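Local coordinates for putative protease (Parabacteroides distasonis ATCC 8503, PDB 3KD4), which is of unknown function but may be a protease, probably exported from the cell, at residues Pro369-Ala382 / Ser421-Ala434. Residues are numbered along the deposited sequence; the frame is centred on the assembly and turned at random. Where two conformers were deposited one is given.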
loop_
_atom_site.group_PDB
_atom_site.type_symbol
_atom_site.label_atom_id
_atom_site.label_comp_id
_atom_site.label_asym_id
_atom_site.label_seq_id
_atom_site.Cartn_x
_atom_site.Cartn_y
_atom_site.Cartn_z
ATOM N N PRO A 369 -13.459 -8.535 11.731
ATOM C CA PRO A 369 -12.270 -8.798 12.540
ATOM C C PRO A 369 -11.519 -10.053 12.148
ATOM O O PRO A 369 -12.126 -11.067 11.834
ATOM C CB PRO A 369 -12.828 -8.977 13.958
ATOM C CG PRO A 369 -14.174 -8.361 13.926
ATOM C CD PRO A 369 -14.688 -8.476 12.544
ATOM N N ILE A 370 -10.197 -9.990 12.184
ATOM C CA ILE A 370 -9.382 -11.189 12.110
ATOM C C ILE A 370 -9.547 -11.880 13.454
ATOM O O ILE A 370 -9.587 -11.222 14.519
ATOM C CB ILE A 370 -7.899 -10.863 11.878
ATOM C CG1 ILE A 370 -7.701 -10.305 10.469
ATOM C CG2 ILE A 370 -6.994 -12.095 12.101
ATOM C CD1 ILE A 370 -8.037 -11.301 9.342
ATOM N N GLN A 371 -9.661 -13.197 13.408
ATOM C CA GLN A 371 -9.886 -13.993 14.608
ATOM C C GLN A 371 -8.668 -14.825 14.839
ATOM O O GLN A 371 -8.314 -15.598 13.959
ATOM C CB GLN A 371 -11.049 -14.945 14.401
ATOM C CG GLN A 371 -12.390 -14.293 14.230
ATOM C CD GLN A 371 -12.950 -13.744 15.514
ATOM O OE1 GLN A 371 -12.472 -14.039 16.627
ATOM N NE2 GLN A 371 -13.989 -12.935 15.377
ATOM N N ILE A 372 -8.028 -14.679 16.005
ATOM C CA ILE A 372 -6.879 -15.507 16.375
ATOM C C ILE A 372 -7.177 -16.323 17.650
ATOM O O ILE A 372 -7.703 -15.822 18.646
ATOM C CB ILE A 372 -5.589 -14.671 16.504
ATOM C CG1 ILE A 372 -5.143 -14.238 15.100
ATOM C CG2 ILE A 372 -4.445 -15.490 17.142
ATOM C CD1 ILE A 372 -4.417 -13.030 15.112
ATOM N N LYS A 373 -6.899 -17.615 17.570
ATOM C CA LYS A 373 -7.119 -18.500 18.710
ATOM C C LYS A 373 -5.964 -19.464 18.744
ATOM O O LYS A 373 -5.783 -20.229 17.813
ATOM C CB LYS A 373 -8.451 -19.229 18.588
ATOM C CG LYS A 373 -8.779 -20.127 19.790
ATOM C CD LYS A 373 -10.256 -20.542 19.746
ATOM C CE LYS A 373 -10.656 -21.344 20.986
ATOM N NZ LYS A 373 -12.028 -20.931 21.453
ATOM N N GLU A 374 -5.145 -19.368 19.791
ATOM C CA GLU A 374 -3.983 -20.215 19.930
ATOM C C GLU A 374 -3.825 -20.764 21.337
ATOM O O GLU A 374 -4.417 -20.258 22.299
ATOM C CB GLU A 374 -2.737 -19.454 19.544
ATOM C CG GLU A 374 -2.725 -19.025 18.075
ATOM C CD GLU A 374 -1.326 -18.721 17.578
ATOM O OE1 GLU A 374 -0.329 -19.144 18.241
ATOM O OE2 GLU A 374 -1.218 -18.056 16.530
ATOM N N SER A 375 -3.002 -21.804 21.413
ATOM C CA SER A 375 -2.704 -22.534 22.638
ATOM C C SER A 375 -1.211 -22.746 22.754
ATOM O O SER A 375 -0.541 -22.951 21.760
ATOM C CB SER A 375 -3.375 -23.906 22.585
ATOM O OG SER A 375 -4.743 -23.755 22.923
ATOM N N ARG A 376 -0.704 -22.684 23.975
ATOM C CA ARG A 376 0.679 -23.010 24.265
ATOM C C ARG A 376 0.758 -23.813 25.563
ATOM O O ARG A 376 -0.044 -23.614 26.484
ATOM C CB ARG A 376 1.521 -21.745 24.429
ATOM C CG ARG A 376 1.675 -20.910 23.203
ATOM C CD ARG A 376 2.651 -21.513 22.213
ATOM N NE ARG A 376 2.824 -20.640 21.060
ATOM C CZ ARG A 376 1.944 -20.508 20.073
ATOM N NH1 ARG A 376 0.808 -21.210 20.083
ATOM N NH2 ARG A 376 2.200 -19.675 19.065
ATOM N N SER A 377 1.727 -24.722 25.626
ATOM C CA SER A 377 2.008 -25.462 26.845
ATOM C C SER A 377 3.323 -24.977 27.415
ATOM O O SER A 377 4.274 -24.709 26.665
ATOM C CB SER A 377 2.098 -26.961 26.569
ATOM O OG SER A 377 0.824 -27.456 26.202
ATOM N N VAL A 378 3.378 -24.873 28.738
ATOM C CA VAL A 378 4.566 -24.428 29.416
ATOM C C VAL A 378 4.838 -25.280 30.657
ATOM O O VAL A 378 3.989 -25.417 31.533
ATOM C CB VAL A 378 4.425 -22.951 29.840
ATOM C CG1 VAL A 378 5.680 -22.490 30.518
ATOM C CG2 VAL A 378 4.120 -22.079 28.623
ATOM N N ALA A 379 6.040 -25.836 30.715
ATOM C CA ALA A 379 6.517 -26.569 31.887
ATOM C C ALA A 379 7.470 -25.673 32.675
ATOM O O ALA A 379 8.212 -24.888 32.098
ATOM C CB ALA A 379 7.223 -27.849 31.446
ATOM N N ILE A 380 7.433 -25.754 33.993
ATOM C CA ILE A 380 8.434 -25.062 34.797
ATOM C C ILE A 380 9.050 -26.051 35.766
ATOM O O ILE A 380 8.331 -26.691 36.542
ATOM C CB ILE A 380 7.868 -23.910 35.641
ATOM C CG1 ILE A 380 6.867 -23.091 34.852
ATOM C CG2 ILE A 380 9.005 -23.022 36.137
ATOM C CD1 ILE A 380 6.086 -22.184 35.709
ATOM N N SER A 381 10.378 -26.138 35.727
ATOM C CA SER A 381 11.143 -27.036 36.602
ATOM C C SER A 381 11.466 -26.404 37.952
ATOM O O SER A 381 11.590 -25.177 38.058
ATOM C CB SER A 381 12.468 -27.386 35.936
ATOM O OG SER A 381 13.362 -26.290 36.029
ATOM N N ALA A 382 11.642 -27.257 38.968
ATOM C CA ALA A 382 12.213 -26.845 40.256
ATOM C C ALA A 382 13.683 -26.451 40.040
ATOM O O ALA A 382 14.293 -25.835 40.917
ATOM C CB ALA A 382 12.092 -27.968 41.295
ATOM N N SER A 421 -6.310 -3.990 10.845
ATOM C CA SER A 421 -7.640 -4.618 10.823
ATOM C C SER A 421 -8.260 -4.543 12.198
ATOM O O SER A 421 -7.576 -4.260 13.175
ATOM C CB SER A 421 -7.553 -6.095 10.439
ATOM O OG SER A 421 -7.023 -6.891 11.505
ATOM N N LEU A 422 -9.545 -4.822 12.284
ATOM C CA LEU A 422 -10.132 -5.154 13.576
ATOM C C LEU A 422 -9.598 -6.541 13.931
ATOM O O LEU A 422 -9.165 -7.303 13.040
ATOM C CB LEU A 422 -11.644 -5.160 13.538
ATOM C CG LEU A 422 -12.269 -3.846 13.071
ATOM C CD1 LEU A 422 -13.811 -3.983 13.129
ATOM C CD2 LEU A 422 -11.787 -2.677 13.891
ATOM N N ILE A 423 -9.606 -6.878 15.223
ATOM C CA ILE A 423 -9.036 -8.136 15.616
ATOM C C ILE A 423 -9.650 -8.618 16.924
ATOM O O ILE A 423 -10.115 -7.806 17.778
ATOM C CB ILE A 423 -7.487 -8.014 15.745
ATOM C CG1 ILE A 423 -6.835 -9.402 15.715
ATOM C CG2 ILE A 423 -7.121 -7.196 17.021
ATOM C CD1 ILE A 423 -5.529 -9.467 14.952
ATOM N N ARG A 424 -9.664 -9.942 17.045
ATOM C CA ARG A 424 -10.050 -10.619 18.269
ATOM C C ARG A 424 -9.097 -11.773 18.465
ATOM O O ARG A 424 -8.973 -12.649 17.577
ATOM C CB ARG A 424 -11.467 -11.166 18.181
ATOM C CG ARG A 424 -12.533 -10.150 17.847
ATOM C CD ARG A 424 -13.881 -10.838 17.605
ATOM N NE ARG A 424 -14.689 -11.062 18.804
ATOM C CZ ARG A 424 -14.616 -12.153 19.548
ATOM N NH1 ARG A 424 -13.753 -13.102 19.223
ATOM N NH2 ARG A 424 -15.402 -12.295 20.611
ATOM N N GLU A 425 -8.416 -11.792 19.611
ATOM C CA GLU A 425 -7.458 -12.865 19.884
ATOM C C GLU A 425 -7.700 -13.521 21.232
ATOM O O GLU A 425 -8.036 -12.848 22.208
ATOM C CB GLU A 425 -6.021 -12.359 19.838
ATOM C CG GLU A 425 -5.746 -11.370 18.766
ATOM C CD GLU A 425 -4.281 -11.132 18.521
ATOM O OE1 GLU A 425 -3.417 -11.747 19.199
ATOM O OE2 GLU A 425 -3.998 -10.309 17.620
ATOM N N GLU A 426 -7.522 -14.835 21.268
ATOM C CA GLU A 426 -7.530 -15.577 22.513
ATOM C C GLU A 426 -6.335 -16.506 22.542
ATOM O O GLU A 426 -6.139 -17.292 21.602
ATOM C CB GLU A 426 -8.802 -16.377 22.655
ATOM C CG GLU A 426 -8.784 -17.278 23.874
ATOM C CD GLU A 426 -9.979 -18.197 23.916
ATOM O OE1 GLU A 426 -10.125 -19.027 22.986
ATOM O OE2 GLU A 426 -10.779 -18.068 24.861
ATOM N N VAL A 427 -5.532 -16.412 23.607
ATOM C CA VAL A 427 -4.385 -17.290 23.768
ATOM C C VAL A 427 -4.529 -18.008 25.113
ATOM O O VAL A 427 -4.660 -17.353 26.157
ATOM C CB VAL A 427 -3.037 -16.529 23.717
ATOM C CG1 VAL A 427 -1.853 -17.532 23.810
ATOM C CG2 VAL A 427 -2.950 -15.687 22.434
ATOM N N THR A 428 -4.508 -19.341 25.073
ATOM C CA THR A 428 -4.653 -20.169 26.262
ATOM C C THR A 428 -3.349 -20.870 26.583
ATOM O O THR A 428 -2.847 -21.644 25.775
ATOM C CB THR A 428 -5.736 -21.202 26.062
ATOM O OG1 THR A 428 -6.972 -20.520 25.866
ATOM C CG2 THR A 428 -5.857 -22.137 27.294
ATOM N N TYR A 429 -2.801 -20.603 27.770
ATOM C CA TYR A 429 -1.551 -21.231 28.187
ATOM C C TYR A 429 -1.888 -22.316 29.202
ATOM O O TYR A 429 -2.678 -22.086 30.102
ATOM C CB TYR A 429 -0.601 -20.226 28.835
ATOM C CG TYR A 429 -0.151 -19.103 27.948
ATOM C CD1 TYR A 429 -0.883 -17.921 27.856
ATOM C CD2 TYR A 429 0.994 -19.218 27.195
ATOM C CE1 TYR A 429 -0.475 -16.891 27.022
ATOM C CE2 TYR A 429 1.415 -18.197 26.360
ATOM C CZ TYR A 429 0.680 -17.030 26.281
ATOM O OH TYR A 429 1.107 -16.023 25.449
ATOM N N THR A 430 -1.323 -23.507 29.042
ATOM C CA THR A 430 -1.453 -24.516 30.074
ATOM C C THR A 430 -0.068 -24.664 30.693
ATOM O O THR A 430 0.906 -25.032 30.015
ATOM C CB THR A 430 -2.001 -25.853 29.555
ATOM O OG1 THR A 430 -3.306 -25.642 29.002
ATOM C CG2 THR A 430 -2.114 -26.865 30.701
ATOM N N VAL A 431 0.014 -24.291 31.960
ATOM C CA VAL A 431 1.271 -24.222 32.648
ATOM C C VAL A 431 1.341 -25.365 33.661
ATOM O O VAL A 431 0.454 -25.494 34.508
ATOM C CB VAL A 431 1.427 -22.871 33.377
ATOM C CG1 VAL A 431 2.750 -22.846 34.106
ATOM C CG2 VAL A 431 1.316 -21.716 32.383
ATOM N N THR A 432 2.379 -26.191 33.552
ATOM C CA THR A 432 2.615 -27.245 34.538
ATOM C C THR A 432 3.885 -26.935 35.344
ATOM O O THR A 432 5.001 -27.185 34.891
ATOM C CB THR A 432 2.693 -28.625 33.898
ATOM O OG1 THR A 432 1.485 -28.880 33.169
ATOM C CG2 THR A 432 2.855 -29.716 34.995
ATOM N N PRO A 433 3.717 -26.358 36.537
ATOM C CA PRO A 433 4.890 -26.126 37.394
ATOM C C PRO A 433 5.415 -27.413 38.054
ATOM O O PRO A 433 4.641 -28.355 38.280
ATOM C CB PRO A 433 4.362 -25.172 38.463
ATOM C CG PRO A 433 2.877 -25.457 38.529
ATOM C CD PRO A 433 2.452 -25.963 37.178
ATOM N N ALA A 434 6.707 -27.416 38.392
ATOM C CA ALA A 434 7.330 -28.507 39.174
ATOM C C ALA A 434 6.637 -28.707 40.517
ATOM O O ALA A 434 6.032 -27.775 41.062
ATOM C CB ALA A 434 8.800 -28.217 39.400
HETATM O O HOH W 1 -7.264 -20.050 23.190
#
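Ile370 N donates to Leu422 O and Ile370 O accepts from Arg424 N, starting a parallel ladder that ends in a weak bond from Ala434 N to Ile380 O. The axes of strands 370-380 and 423-433 approach to 4.6 Å, 4° from parallel. The ladder uses the even-numbered residues of 370-380 on one side and of 422-434 on the other. Ser421 OG also donates to Leu422 O, from the carbonyl face opposite Ile370 N.

Polar pairs line the face of Gln371, Lys373 and Ser375. In one of two conformers, Arg424 lies alongside Gln371 and its NH1 meets an in-plane lone pair of Gln371 OE1 at 3.0 Å; this bond is less certain than the ladder. Amide and guanidinium are turned 43° apart. Lys373 NZ makes a salt bridge to Glu426 OE1 at 3.1 Å, weak as a hydrogen bond; both side chains start anti to their backbone N (Lys373 chi1 -177°) and lie alongside.

The other face is apolar toward its ends, with Glu374, Arg376 and Glu425 between. Ile372 CD1 meets Ile423 CD1 at 3.7 Å, and Ile380 CD1 packs on Val431 CG1 at 3.8 Å. Arg376 CB lies 3.8 Å from Tyr429 CD2. The Arg376 chain then bends at chi2; NH2 forms a salt bridge with Glu374 OE1 at 2.7 Å and NH1 bonds Ser375 O. Lacking the guanidinium, an alanine here would probably leave the Glu374 carboxylate without this charged mate. Tyr429 OH bonds Pro395 O, and Glu425 OE2 bonds Ile401 N.

Strand 370-380 is outermost in a mixed five-strand sheet, and 465-474 pairs with the other side of 423-433. The backbone ladder thus joins the edge strand to the sheet, between one polar face and one that mixes apolar contacts with a Glu374-Arg376 salt bridge.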